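Local coordinates for mandelate racemase/muconate lactonizing enzyme-like protein (Roseovarius sp. TM1035, PDB 3RCY) that probably acts as a magnesium-dependent isomerase or lyase of the enolase superfamily on an acid sugar or related carboxylate, its natural substrate not being established, at residues A[55-58]-A[59-63]; A[64-67]-A[68-72]; A[78-82]-A[83-87]; A[90-93]-A[94-98]; A[240-243]-A[244-247]. All blocks are in the same frame, centred on the assembly; numbering follows the deposited sequence.

Contact 1: residues A[55-58]-A[59-63]; sequences IEDV and FARHM
Arg61 reaches back one helical turn to Asp57. CB rests 3.1 Å from Asp57 O, the carbonyl that also accepts the backbone N of Arg61. CG lies over one face of the His62 ring, offset toward its rim. CD passes Asp57 OD1, and a bend at chi3 (-58°) turns the NE/NH2 edge of the guanidinium onto the carboxylate. There the grip is side-on and bidentate: NE donates to Asp57 OD1 at 3.0 Å and NH2 donates to Asp57 OD2 at 3.0 Å. Both bonds are almost straight. The acceptors lie in the guanidinium plane, but the nitrogens meet the syn sides from out of the carboxylate plane, the two planes being 33° apart. NH1 turns to Thr383 O of a second subunit, whose Gly47 N also binds Asp57 OD2, which places this i to i+4 salt bridge at a subunit interface. A water donates to Asp57 OD1 at 2.8 Å and accepts a weak bond from His62 NE2, whose stronger partner is Ser81. On the buried side of helix 48-63, Ile55 and Phe59 pack on strands 4-12 and 24-31, Val58 meets Val78 of helix 71-80, and Met63 fits between that helix and helix 89-110.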
# COMPACT_ATOMS: atom_id res chain seq x y z
N ILE A 55 -3.33 8.23 42.53
CA ILE A 55 -3.34 6.83 42.96
C ILE A 55 -4.50 6.55 43.92
O ILE A 55 -5.26 5.60 43.72
CB ILE A 55 -1.98 6.42 43.59
CG1 ILE A 55 -0.89 6.42 42.51
CG2 ILE A 55 -2.06 5.05 44.25
CD1 ILE A 55 0.54 6.48 43.07
N GLU A 56 -4.66 7.40 44.93
CA GLU A 56 -5.76 7.28 45.89
C GLU A 56 -7.13 7.30 45.19
O GLU A 56 -8.01 6.51 45.53
CB GLU A 56 -5.67 8.37 46.98
CG GLU A 56 -4.56 8.13 48.01
CD GLU A 56 -4.32 9.31 48.95
OE1 GLU A 56 -5.00 10.35 48.79
OE2 GLU A 56 -3.46 9.20 49.85
N ASP A 57 -7.28 8.19 44.21
CA ASP A 57 -8.52 8.28 43.43
C ASP A 57 -8.80 6.99 42.67
O ASP A 57 -9.87 6.39 42.82
CB ASP A 57 -8.46 9.46 42.45
CG ASP A 57 -9.77 9.67 41.71
OD1 ASP A 57 -10.15 8.82 40.88
OD2 ASP A 57 -10.43 10.71 41.94
N VAL A 58 -7.83 6.57 41.85
CA VAL A 58 -7.94 5.33 41.07
C VAL A 58 -8.31 4.13 41.95
O VAL A 58 -9.24 3.37 41.64
CB VAL A 58 -6.61 5.05 40.30
CG1 VAL A 58 -6.62 3.64 39.68
CG2 VAL A 58 -6.40 6.12 39.20
N PHE A 59 -7.57 3.95 43.05
CA PHE A 59 -7.86 2.86 43.97
C PHE A 59 -9.27 2.95 44.57
O PHE A 59 -10.02 1.99 44.51
CB PHE A 59 -6.82 2.75 45.08
CG PHE A 59 -7.13 1.68 46.09
CD1 PHE A 59 -6.94 0.33 45.77
CD2 PHE A 59 -7.63 2.00 47.35
CE1 PHE A 59 -7.23 -0.68 46.69
CE2 PHE A 59 -7.92 1.00 48.29
CZ PHE A 59 -7.72 -0.34 47.95
N ALA A 60 -9.62 4.11 45.13
CA ALA A 60 -10.91 4.24 45.81
C ALA A 60 -12.08 4.08 44.84
O ALA A 60 -13.09 3.46 45.17
CB ALA A 60 -11.02 5.59 46.56
N ARG A 61 -11.92 4.61 43.63
CA ARG A 61 -12.99 4.66 42.64
C ARG A 61 -13.21 3.31 41.94
O ARG A 61 -14.36 2.91 41.70
CB ARG A 61 -12.70 5.76 41.61
CG ARG A 61 -13.91 6.18 40.76
CD ARG A 61 -13.59 7.38 39.86
NE ARG A 61 -13.12 8.55 40.63
CZ ARG A 61 -13.92 9.40 41.27
NH1 ARG A 61 -15.24 9.26 41.26
NH2 ARG A 61 -13.38 10.42 41.93
N HIS A 62 -12.13 2.61 41.63
CA HIS A 62 -12.22 1.44 40.73
C HIS A 62 -11.81 0.11 41.33
O HIS A 62 -12.09 -0.94 40.76
CB HIS A 62 -11.42 1.69 39.44
CG HIS A 62 -11.81 2.94 38.72
ND1 HIS A 62 -13.08 3.15 38.23
CD2 HIS A 62 -11.10 4.05 38.41
CE1 HIS A 62 -13.14 4.33 37.65
NE2 HIS A 62 -11.95 4.91 37.75
N MET A 63 -11.12 0.14 42.47
CA MET A 63 -10.50 -1.09 42.98
C MET A 63 -10.90 -1.48 44.41
O MET A 63 -11.03 -2.67 44.71
CB MET A 63 -8.97 -1.02 42.85
CG MET A 63 -8.51 -0.72 41.42
SD MET A 63 -6.73 -0.54 41.27
CE MET A 63 -6.20 -2.25 41.41
O HOH W 1 -10.05 7.23 38.60

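Contact 2: residues A[64-67]-A[68-72]; sequences EGEN and PENIE
With CG anti to the backbone N (chi1 -172°), Asn67 swings its amide over the chain that follows, while a bend at chi2 brings the carboxylate of Glu66 round to Asn70. Between them lies a type I beta turn, Asn67 to Asn70, closed by Asn70 N donating to Asn67 O at 2.9 Å; an Asx turn is laid over it, Asn67 OD1 accepting from Glu69 N at 3.0 Å. That N-H comes from above the amide plane of Asn67, 41° out of it. ND2 of Asn67 makes a weak bond to Glu69 OE1 at 3.3 Å, the amide and carboxylate planes only 15° apart. A leucine in place of Asn67 would probably leave the N-H of Glu69 without this acceptor and the turn less firmly fixed. The charged ends have stronger partners outside: Glu69 OE2 pairs with Arg110 and with Arg112 of a third subunit, and Glu66 OE1 with Arg77. The turn joins helix 48-63 to helix 71-80 in the N-terminal capping domain of the enolase superfamily. Asn70 holds the N-cap position of helix 71-80, but its side chain makes no capping bond; OD1 accepts instead from Lys121 N of that third subunit. Asn70 ND2 donates to Glu66 OE2 at 2.8 Å, with the acceptor exactly in the amide plane of Asn70 but the donor on the anti side of the carboxylate.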
# COMPACT_ATOMS: atom_id res chain seq x y z
N GLU A 64 -11.07 -0.49 45.28
CA GLU A 64 -11.43 -0.75 46.67
C GLU A 64 -12.74 -1.54 46.74
O GLU A 64 -13.73 -1.18 46.09
CB GLU A 64 -11.55 0.55 47.46
CG GLU A 64 -11.69 0.37 48.98
CD GLU A 64 -11.86 1.69 49.72
OE1 GLU A 64 -11.68 2.78 49.10
OE2 GLU A 64 -12.19 1.66 50.93
N GLY A 65 -12.72 -2.64 47.50
CA GLY A 65 -13.89 -3.51 47.64
C GLY A 65 -14.00 -4.58 46.56
O GLY A 65 -14.90 -5.42 46.61
N GLU A 66 -13.09 -4.56 45.58
CA GLU A 66 -13.10 -5.55 44.48
C GLU A 66 -12.27 -6.78 44.81
O GLU A 66 -11.27 -6.70 45.52
CB GLU A 66 -12.57 -4.92 43.18
CG GLU A 66 -12.82 -5.74 41.91
CD GLU A 66 -14.31 -5.98 41.65
OE1 GLU A 66 -15.08 -5.00 41.62
OE2 GLU A 66 -14.71 -7.15 41.51
N ASN A 67 -12.71 -7.93 44.29
CA ASN A 67 -11.92 -9.16 44.29
C ASN A 67 -10.67 -8.96 43.42
O ASN A 67 -10.78 -8.60 42.25
CB ASN A 67 -12.78 -10.30 43.74
CG ASN A 67 -12.13 -11.67 43.86
OD1 ASN A 67 -10.91 -11.81 43.91
ND2 ASN A 67 -12.96 -12.70 43.91
N PRO A 68 -9.46 -9.16 43.99
CA PRO A 68 -8.23 -8.94 43.22
C PRO A 68 -8.06 -9.87 42.00
O PRO A 68 -7.24 -9.57 41.14
CB PRO A 68 -7.12 -9.20 44.25
CG PRO A 68 -7.77 -10.02 45.33
CD PRO A 68 -9.18 -9.52 45.39
N GLU A 69 -8.84 -10.95 41.93
CA GLU A 69 -8.89 -11.80 40.73
C GLU A 69 -9.37 -11.02 39.50
O GLU A 69 -9.03 -11.37 38.37
CB GLU A 69 -9.85 -12.99 40.94
CG GLU A 69 -9.34 -14.08 41.86
CD GLU A 69 -10.38 -15.17 42.11
OE1 GLU A 69 -11.59 -14.91 41.89
OE2 GLU A 69 -9.99 -16.28 42.52
N ASN A 70 -10.15 -9.96 39.72
CA ASN A 70 -10.85 -9.30 38.61
C ASN A 70 -10.00 -8.25 37.91
O ASN A 70 -10.34 -7.06 37.88
CB ASN A 70 -12.21 -8.77 39.06
CG ASN A 70 -13.17 -9.89 39.44
OD1 ASN A 70 -13.02 -11.02 38.97
ND2 ASN A 70 -14.14 -9.59 40.29
N ILE A 71 -8.88 -8.72 37.36
CA ILE A 71 -7.85 -7.87 36.76
C ILE A 71 -8.31 -7.26 35.42
O ILE A 71 -8.01 -6.09 35.14
CB ILE A 71 -6.53 -8.69 36.56
CG1 ILE A 71 -6.01 -9.24 37.91
CG2 ILE A 71 -5.45 -7.89 35.84
CD1 ILE A 71 -5.33 -8.22 38.80
N GLU A 72 -9.03 -8.04 34.61
CA GLU A 72 -9.58 -7.54 33.35
C GLU A 72 -10.55 -6.40 33.62
O GLU A 72 -10.49 -5.35 32.98
CB GLU A 72 -10.32 -8.65 32.58
CG GLU A 72 -9.46 -9.78 32.06
CD GLU A 72 -8.94 -9.56 30.63
OE1 GLU A 72 -9.24 -8.51 30.01
OE2 GLU A 72 -8.22 -10.45 30.14

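Contact 3: residues A[78-82]-A[83-87]; sequences VYSSG and FTQRP. With RIB (alpha-D-ribofuranose), chain L.
The loop that leaves helix 71-80 doubles back on the helix end here, and its far end, Arg86 and Pro87, lines a pocket holding alpha-D-ribofuranose. Three residues fasten the reversal. Thr84 OG1 donates to Ser81 O at 2.7 Å, from above the carbonyl plane, and a water lies within bonding distance of both Thr84 OG1 and Val78 O. Thr84 N reaches Ser80 O at 3.2 Å. Gln85, its chain extended, lays its amide so that NE2 donates to Ser80 OG at 3.0 Å, nearly straight and with the oxygen in the amide plane; Ser80 OG is also tied to Arg76 O, and NE2 to Thr174 O of a second subunit. Tyr79 lies against the returning backbone: CE2 meets Gln85 C and O, Arg86 N stands over one ring face, 3.9 Å above the plane, and CE1 approaches Pro87 CD at 4.0 Å. Its OH goes on to Asp241 of the second subunit. The loop links helices 71-80 and 89-110 of the N-terminal capping domain; Tyr79 and Pro87 lean on Ala267 of the barrel domain, and the loop also meets a neighbouring subunit. Arg86 CG sits between the backbone N and the carbonyl carbon (chi1 36°), and further bends curl the guanidinium back so that NE and NH2 both donate to Pro87 O. NH2 is salt-bridged to Glu268 of the second subunit. Sugar O2 lies over a face of the fixed guanidinium, 3.0 Å from Arg86 NH1, while Pro87 CD comes within 3.4 Å of sugar O3.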
# COMPACT_ATOMS: atom_id res chain seq x y z
N VAL A 78 -10.55 1.57 35.00
CA VAL A 78 -9.60 2.69 35.04
C VAL A 78 -9.37 3.25 33.63
O VAL A 78 -9.36 4.46 33.43
CB VAL A 78 -8.25 2.29 35.70
CG1 VAL A 78 -7.31 3.49 35.77
CG2 VAL A 78 -8.49 1.74 37.10
N TYR A 79 -9.20 2.35 32.67
CA TYR A 79 -9.01 2.71 31.27
C TYR A 79 -10.15 3.57 30.72
O TYR A 79 -9.92 4.48 29.91
CB TYR A 79 -8.86 1.45 30.42
CG TYR A 79 -8.48 1.66 28.98
CD1 TYR A 79 -7.20 2.09 28.64
CD2 TYR A 79 -9.38 1.39 27.95
CE1 TYR A 79 -6.82 2.27 27.31
CE2 TYR A 79 -9.01 1.56 26.61
CZ TYR A 79 -7.73 2.00 26.31
OH TYR A 79 -7.35 2.16 25.00
N SER A 80 -11.37 3.29 31.19
CA SER A 80 -12.58 3.96 30.72
C SER A 80 -12.98 5.16 31.58
O SER A 80 -13.91 5.91 31.23
CB SER A 80 -13.75 2.97 30.69
OG SER A 80 -13.42 1.82 29.91
N SER A 81 -12.28 5.33 32.71
CA SER A 81 -12.66 6.30 33.74
C SER A 81 -12.99 7.69 33.20
O SER A 81 -12.20 8.30 32.48
CB SER A 81 -11.56 6.39 34.80
OG SER A 81 -12.02 7.10 35.95
N GLY A 82 -14.17 8.18 33.58
CA GLY A 82 -14.60 9.54 33.24
C GLY A 82 -14.90 9.75 31.77
O GLY A 82 -14.72 10.86 31.26
N PHE A 83 -15.36 8.70 31.09
CA PHE A 83 -15.61 8.72 29.64
C PHE A 83 -14.32 9.02 28.87
O PHE A 83 -14.20 10.04 28.19
CB PHE A 83 -16.74 9.70 29.28
CG PHE A 83 -17.20 9.60 27.84
CD1 PHE A 83 -17.65 8.39 27.32
CD2 PHE A 83 -17.22 10.74 27.03
CE1 PHE A 83 -18.08 8.30 25.98
CE2 PHE A 83 -17.66 10.67 25.70
CZ PHE A 83 -18.08 9.46 25.17
N THR A 84 -13.34 8.13 29.03
CA THR A 84 -12.09 8.26 28.32
C THR A 84 -11.93 7.05 27.41
O THR A 84 -12.28 7.14 26.24
CB THR A 84 -10.89 8.49 29.28
OG1 THR A 84 -10.89 7.47 30.29
CG2 THR A 84 -11.02 9.87 29.96
N GLN A 85 -11.47 5.93 27.94
CA GLN A 85 -11.34 4.69 27.15
C GLN A 85 -10.33 4.87 26.01
O GLN A 85 -10.51 4.39 24.89
CB GLN A 85 -12.71 4.18 26.63
CG GLN A 85 -12.75 2.66 26.43
CD GLN A 85 -14.14 2.13 26.18
OE1 GLN A 85 -14.65 2.19 25.06
NE2 GLN A 85 -14.78 1.62 27.24
N ARG A 86 -9.28 5.62 26.33
CA ARG A 86 -8.03 5.64 25.57
C ARG A 86 -6.92 5.84 26.61
O ARG A 86 -7.20 6.26 27.74
CB ARG A 86 -8.03 6.72 24.47
CG ARG A 86 -8.76 8.03 24.80
CD ARG A 86 -8.02 8.90 25.84
NE ARG A 86 -6.57 8.87 25.68
CZ ARG A 86 -5.88 9.56 24.77
NH1 ARG A 86 -6.50 10.36 23.91
NH2 ARG A 86 -4.56 9.44 24.72
N PRO A 87 -5.66 5.51 26.26
CA PRO A 87 -4.63 5.51 27.29
C PRO A 87 -4.42 6.87 27.96
O PRO A 87 -4.20 7.86 27.28
CB PRO A 87 -3.36 5.10 26.52
CG PRO A 87 -3.86 4.37 25.32
CD PRO A 87 -5.13 5.09 24.95
O5 RIB L . -4.04 3.89 21.00
C5 RIB L . -3.24 4.63 20.07
C4 RIB L . -3.43 6.11 20.36
O4 RIB L . -4.16 6.71 19.29
C3 RIB L . -4.24 6.29 21.63
O3 RIB L . -3.41 6.92 22.63
C2 RIB L . -5.47 7.08 21.22
O2 RIB L . -5.64 8.24 22.02
C1 RIB L . -5.23 7.51 19.78
O1 RIB L . -6.40 7.36 18.95
O HOH W 2 -8.37 6.65 32.01
O HOH W 3 -6.64 5.30 30.32

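Contact 4: residues A[90-93]-A[94-98]; sequences TAIG and AFSGL
The peptide carbonyl of Ile92 is the flat group that matters, and Ser96 takes it from opposite faces of its plane. On one face the hydroxyl, Ser96 OG, donates to Ile92 O at 2.6 Å, standing 38° out of the carbonyl plane; on the other the backbone Ser96 N donates at 2.8 Å, less steeply tilted. With OG anti to the carbonyl carbon (chi1 -57°), the side chain folds back along the helix, and OG also brushes Ile92 CG2 at 3.9 Å. A weak bond from Gly289 N gives this hydroxyl a second partner in the barrel domain. This is the common serine-to-backbone bond of an alpha-helix, i to i-4, set in the long helix 89-110 of the N-terminal capping domain. The regular ladder runs alongside it: Ala94 N to Thr90 O and Phe95 N to Ala91 O, the latter at 2.9 Å. The methyl of Ala94 lies 3.3 Å from Ala91 O and turns to Ile55 of helix 48-63. Phe95 touches Ala91 O and Ile92 O through its CB, while its ring leads away to Met74 and Val78 of helix 71-80. At the start of the segment, Thr90 OG1 bonds Asp88 of a second subunit, whose own Thr90 packs against this one.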
# COMPACT_ATOMS: atom_id res chain seq x y z
N THR A 90 -0.98 9.10 32.99
CA THR A 90 -0.91 9.29 34.44
C THR A 90 -1.81 8.31 35.21
O THR A 90 -1.36 7.67 36.17
CB THR A 90 -1.22 10.76 34.81
OG1 THR A 90 -0.07 11.57 34.51
CG2 THR A 90 -1.57 10.93 36.29
N ALA A 91 -3.07 8.18 34.78
CA ALA A 91 -4.03 7.29 35.46
C ALA A 91 -3.64 5.81 35.34
O ALA A 91 -3.84 5.04 36.29
CB ALA A 91 -5.44 7.51 34.94
N ILE A 92 -3.11 5.42 34.19
CA ILE A 92 -2.70 4.03 33.97
C ILE A 92 -1.39 3.74 34.73
O ILE A 92 -1.18 2.62 35.21
CB ILE A 92 -2.62 3.67 32.46
CG1 ILE A 92 -4.01 3.79 31.80
CG2 ILE A 92 -2.05 2.28 32.24
CD1 ILE A 92 -5.08 2.82 32.33
N GLY A 93 -0.54 4.75 34.86
CA GLY A 93 0.63 4.65 35.75
C GLY A 93 0.20 4.31 37.18
O GLY A 93 0.79 3.43 37.83
N ALA A 94 -0.83 5.01 37.65
CA ALA A 94 -1.42 4.73 38.95
C ALA A 94 -1.95 3.30 39.02
O ALA A 94 -1.56 2.53 39.91
CB ALA A 94 -2.53 5.75 39.28
N PHE A 95 -2.83 2.94 38.08
CA PHE A 95 -3.37 1.58 38.04
C PHE A 95 -2.29 0.49 38.02
O PHE A 95 -2.43 -0.52 38.72
CB PHE A 95 -4.31 1.36 36.84
CG PHE A 95 -4.76 -0.07 36.70
CD1 PHE A 95 -5.67 -0.62 37.61
CD2 PHE A 95 -4.25 -0.89 35.69
CE1 PHE A 95 -6.07 -1.96 37.50
CE2 PHE A 95 -4.65 -2.23 35.58
CZ PHE A 95 -5.57 -2.76 36.49
N SER A 96 -1.25 0.67 37.20
CA SER A 96 -0.24 -0.39 36.99
C SER A 96 0.41 -0.86 38.29
O SER A 96 0.55 -2.07 38.52
CB SER A 96 0.84 0.08 36.01
OG SER A 96 0.29 0.48 34.77
N GLY A 97 0.82 0.09 39.12
CA GLY A 97 1.40 -0.22 40.42
C GLY A 97 0.44 -0.98 41.31
O GLY A 97 0.83 -1.93 41.98
N LEU A 98 -0.82 -0.56 41.29
CA LEU A 98 -1.87 -1.21 42.08
C LEU A 98 -2.15 -2.63 41.57
O LEU A 98 -2.39 -3.55 42.36
CB LEU A 98 -3.15 -0.36 42.05
CG LEU A 98 -3.02 1.07 42.61
CD1 LEU A 98 -4.18 1.96 42.18
CD2 LEU A 98 -2.88 1.06 44.13

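Contact 5: residues A[240-243]-A[244-247]; sequences PDNV and GAMA. With RIB (alpha-D-ribofuranose), chain M.
The backbone passes from an extended residue, Asn242, straight into helical turns, and the first carbonyls are taken at once: Asn242 O by Met246 N at 3.3 Å and Val243 O by Ala247 N at 3.0 Å. Asn242 is the N-cap. Its CG stands anti to the backbone N (chi1 -166°), bringing OD1 over the helix start to accept from Ala245 N at 2.9 Å. The N-H arrives from above the amide plane, 61° out of it, rather than on a lone pair. The rest of the amide leans on the methyl of the same residue, Asn242 CG lying 3.4 Å from Ala245 CB. A valine in place of Asn242 would probably leave the N-H of Ala245 without its cap and the first turn free to fray. This capped start belongs to helix 243-252, which follows strand 233-235 in the beta/alpha barrel of the enolase superfamily, and the loop ahead of it edges a ribofuranose site. Val243 CG2, anti to the carbonyl carbon, comes within 3.3 Å of O1 of the sugar. Pro240 packs on Thr84 of a second subunit, while Asn242 and Ala245 pack on Val303 and Asn305 of a fourth. Further along, Met246 inserts between the loop at Val238 and strand 257-259.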
# COMPACT_ATOMS: atom_id res chain seq x y z
N PRO A 240 8.71 9.34 21.56
CA PRO A 240 7.69 8.29 21.60
C PRO A 240 6.30 8.69 21.07
O PRO A 240 5.34 7.96 21.31
CB PRO A 240 7.61 7.95 23.10
CG PRO A 240 7.97 9.24 23.79
CD PRO A 240 9.00 9.90 22.90
N ASP A 241 6.19 9.79 20.34
CA ASP A 241 4.88 10.32 19.94
C ASP A 241 4.59 10.21 18.44
O ASP A 241 3.73 10.92 17.91
CB ASP A 241 4.73 11.77 20.40
CG ASP A 241 5.79 12.71 19.81
OD1 ASP A 241 6.71 12.26 19.09
OD2 ASP A 241 5.72 13.93 20.10
N ASN A 242 5.31 9.32 17.76
CA ASN A 242 5.21 9.22 16.31
C ASN A 242 5.65 7.85 15.82
O ASN A 242 6.84 7.62 15.56
CB ASN A 242 6.06 10.31 15.64
CG ASN A 242 5.74 10.47 14.16
OD1 ASN A 242 5.34 9.51 13.51
ND2 ASN A 242 5.93 11.67 13.63
N VAL A 243 4.68 6.94 15.70
CA VAL A 243 4.96 5.56 15.30
C VAL A 243 5.51 5.52 13.88
O VAL A 243 6.46 4.78 13.60
CB VAL A 243 3.69 4.67 15.40
CG1 VAL A 243 4.00 3.23 14.98
CG2 VAL A 243 3.15 4.69 16.82
N GLY A 244 4.94 6.33 12.99
CA GLY A 244 5.40 6.40 11.59
C GLY A 244 6.86 6.79 11.46
O GLY A 244 7.60 6.23 10.63
N ALA A 245 7.29 7.76 12.27
CA ALA A 245 8.67 8.22 12.24
C ALA A 245 9.62 7.13 12.69
O ALA A 245 10.69 6.96 12.12
CB ALA A 245 8.85 9.48 13.10
N MET A 246 9.23 6.36 13.71
CA MET A 246 10.09 5.30 14.20
C MET A 246 10.22 4.15 13.20
O MET A 246 11.30 3.57 13.05
CB MET A 246 9.64 4.78 15.57
CG MET A 246 10.71 3.90 16.22
SD MET A 246 10.28 3.36 17.87
CE MET A 246 10.60 4.87 18.80
N ALA A 247 9.13 3.83 12.50
CA ALA A 247 9.16 2.80 11.47
C ALA A 247 10.07 3.23 10.32
O ALA A 247 10.72 2.38 9.71
CB ALA A 247 7.75 2.49 10.96
O5 RIB M . 0.41 10.17 19.33
C5 RIB M . 0.30 8.79 18.96
C4 RIB M . 0.67 7.95 20.17
O4 RIB M . 1.23 6.71 19.75
C3 RIB M . 1.75 8.62 20.99
O3 RIB M . 1.16 9.29 22.10
C2 RIB M . 2.61 7.51 21.50
O2 RIB M . 2.23 7.19 22.84
C1 RIB M . 2.31 6.33 20.60
O1 RIB M . 3.48 6.00 19.84

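Overall arrangement
From the N terminus the five contacts come strictly in series, none nesting within or crossing another. Contact 1 lies on helix 48-63; contact 2 follows directly in the chain, Phe59 O lying 2.8 Å from Glu64 N, and turns the chain into helix 71-80. Contact 3 closes the loop at that helix's other end, about 17 Å from contact 2 between centres, and contact 4 lies on helix 89-110. Contacts 1, 3 and 4 touch one another, joining the three helices of the capping domain through Val58, Met63, Val78 and Phe95. Contact 5 stands apart in the barrel, about 23 Å from contact 3 between centres, yet Tyr79 and Asp241 link these two regions between subunits.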